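Local structure of particle-associated lyase (Acinetobacter bacteriophage AP22, 4Y9V) at residues A45-D48 with T49-K53. The protein probably degrades the capsular polysaccharide of Acinetobacter baumannii as a trimeric phage tailspike, cleaving the glycan by a lyase reaction. Sequence-based numbering, arbitrary orientation.
Sequences AHLD and TYLKK. With EDO (1,2-ethanediol), chain G; EDO (1,2-ethanediol), chain I.
His46 and Thr49 meet where a short strand turns into helix 47-54, with His46 at the N-cap position. The carbonyl His46 O lies 2.9 Å from Thr49 OG1, whereas its bond from Thr49 N is weak, with an N-H...O angle of only 131°. Thr49 OG1 sits between its own backbone N and carbonyl carbon (chi1 61°), which brings the hydroxyl back over the start of the helix. A water 2.6 Å from Thr49 OG1 also accepts a hydrogen bond from His46 N, so it bridges the strand end to the first turn. ND1 of the His46 imidazole hydrogen-bonds O1 of a 1,2-ethanediol at 2.7 Å, that oxygen lying at the ring edge and in its plane.

Regular helical bonding begins with Leu47, whose O receives Leu51 N at 2.9 Å, almost in line with the carbonyl bond (C=O...N angle 166°). One turn apart, the two leucine side chains cross at an oblique angle, Leu47 CG lying 4.0 Å from Leu51 CD1. Asp48 O accepts Lys52 N at 3.1 Å, here with the donor tilted out of the carbonyl plane. The Asp48 carboxylate serves other partners: OD2 accepts a hydrogen bond from a second ethanediol, and OD1 forms a salt bridge with Arg82.

This strand-to-helix turn stands near the N-terminal end of the modelled chain. Strand 45-46 is an outer strand of a parallel four-stranded sheet within this chain, consistent with an early coil of the parallel beta-helix of this pectin lyase-like protein; it pairs with strand 77-79, where Ala45 and Leu47 make backbone bonds to His78. Leu47, Tyr50 and Leu51 pack on Val65 of helix 63-71, and Tyr50 OH bonds Asp72 beyond it, while His46 and Thr49 touch Leu43 and Ser33 of a second subunit.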
loop_
_atom_site.group_PDB
_atom_site.type_symbol
_atom_site.label_atom_id
_atom_site.label_comp_id
_atom_site.label_asym_id
_atom_site.label_seq_id
_atom_site.Cartn_x
_atom_site.Cartn_y
_atom_site.Cartn_z
ATOM N N ALA A 45 32.696 -27.064 -13.389
ATOM C CA ALA A 45 32.155 -27.768 -14.535
ATOM C C ALA A 45 31.746 -26.751 -15.623
ATOM O O ALA A 45 31.066 -25.777 -15.352
ATOM C CB ALA A 45 30.967 -28.610 -14.180
ATOM N N HIS A 46 32.180 -27.029 -16.830
ATOM C CA HIS A 46 31.866 -26.250 -18.020
ATOM C C HIS A 46 31.242 -27.118 -19.079
ATOM O O HIS A 46 31.703 -28.209 -19.350
ATOM C CB HIS A 46 33.153 -25.653 -18.599
ATOM C CG HIS A 46 33.829 -24.629 -17.748
ATOM N ND1 HIS A 46 33.394 -23.324 -17.762
ATOM C CD2 HIS A 46 34.857 -24.696 -16.882
ATOM C CE1 HIS A 46 34.154 -22.626 -16.912
ATOM N NE2 HIS A 46 35.064 -23.444 -16.375
ATOM N N LEU A 47 30.246 -26.570 -19.789
ATOM C CA LEU A 47 29.629 -27.318 -20.871
ATOM C C LEU A 47 30.662 -27.705 -21.929
ATOM O O LEU A 47 30.606 -28.788 -22.494
ATOM C CB LEU A 47 28.470 -26.523 -21.481
ATOM C CG LEU A 47 27.699 -27.240 -22.569
ATOM C CD1 LEU A 47 26.967 -28.458 -22.015
ATOM C CD2 LEU A 47 26.735 -26.301 -23.240
ATOM N N ASP A 48 31.623 -26.809 -22.210
ATOM C CA ASP A 48 32.553 -27.068 -23.311
ATOM C C ASP A 48 33.379 -28.340 -23.081
ATOM O O ASP A 48 33.703 -29.021 -24.063
ATOM C CB ASP A 48 33.493 -25.886 -23.519
ATOM C CG ASP A 48 32.912 -24.807 -24.434
ATOM O OD1 ASP A 48 31.766 -24.398 -24.205
ATOM O OD2 ASP A 48 33.648 -24.349 -25.321
ATOM N N THR A 49 33.761 -28.661 -21.848
ATOM C CA THR A 49 34.512 -29.886 -21.631
ATOM C C THR A 49 33.672 -31.102 -21.946
ATOM O O THR A 49 34.155 -32.107 -22.516
ATOM C CB THR A 49 35.086 -29.956 -20.196
ATOM O OG1 THR A 49 34.030 -29.944 -19.289
ATOM C CG2 THR A 49 36.128 -28.898 -19.962
ATOM N N TYR A 50 32.382 -31.100 -21.585
ATOM C CA TYR A 50 31.460 -32.127 -21.913
ATOM C C TYR A 50 31.247 -32.276 -23.419
ATOM O O TYR A 50 31.191 -33.397 -23.958
ATOM C CB TYR A 50 30.069 -31.930 -21.228
ATOM C CG TYR A 50 29.993 -32.587 -19.865
ATOM C CD1 TYR A 50 30.450 -31.964 -18.718
ATOM C CD2 TYR A 50 29.427 -33.833 -19.743
ATOM C CE1 TYR A 50 30.350 -32.616 -17.482
ATOM C CE2 TYR A 50 29.320 -34.487 -18.521
ATOM C CZ TYR A 50 29.787 -33.871 -17.404
ATOM O OH TYR A 50 29.714 -34.481 -16.160
ATOM N N LEU A 51 31.101 -31.156 -24.119
ATOM C CA LEU A 51 30.948 -31.216 -25.564
ATOM C C LEU A 51 32.133 -31.909 -26.204
ATOM O O LEU A 51 31.995 -32.774 -27.085
ATOM C CB LEU A 51 30.758 -29.796 -26.142
ATOM C CG LEU A 51 29.425 -29.125 -25.751
ATOM C CD1 LEU A 51 29.465 -27.667 -26.115
ATOM C CD2 LEU A 51 28.257 -29.747 -26.420
ATOM N N LYS A 52 33.351 -31.551 -25.795
ATOM C CA LYS A 52 34.535 -32.202 -26.335
ATOM C C LYS A 52 34.527 -33.676 -26.005
ATOM O O LYS A 52 34.729 -34.545 -26.890
ATOM C CB LYS A 52 35.830 -31.594 -25.805
ATOM C CG LYS A 52 37.093 -32.286 -26.369
ATOM C CD LYS A 52 37.429 -31.788 -27.753
ATOM C CE LYS A 52 38.573 -32.542 -28.360
ATOM N NZ LYS A 52 38.271 -33.988 -28.592
ATOM N N LYS A 53 34.322 -34.031 -24.756
ATOM C CA LYS A 53 34.506 -35.420 -24.337
ATOM C C LYS A 53 33.461 -36.312 -24.981
ATOM O O LYS A 53 33.751 -37.472 -25.320
ATOM C CB LYS A 53 34.513 -35.521 -22.807
ATOM C CG LYS A 53 34.950 -36.850 -22.288
ATOM C CD LYS A 53 36.298 -37.305 -22.805
ATOM C CE LYS A 53 36.889 -38.438 -21.969
ATOM N NZ LYS A 53 38.069 -39.050 -22.688
HETATM C C1 EDO G . 32.278 -21.047 -19.910
HETATM O O1 EDO G . 31.782 -22.310 -19.706
HETATM C C2 EDO G . 31.427 -19.927 -19.263
HETATM O O2 EDO G . 31.513 -19.929 -17.867
HETATM C C1 EDO I . 36.766 -25.709 -25.799
HETATM O O1 EDO I . 36.364 -24.521 -25.207
HETATM C C2 EDO I . 37.073 -25.729 -27.277
HETATM O O2 EDO I . 35.895 -25.315 -28.030
HETATM O O HOH W 1 33.896 -29.649 -16.748
#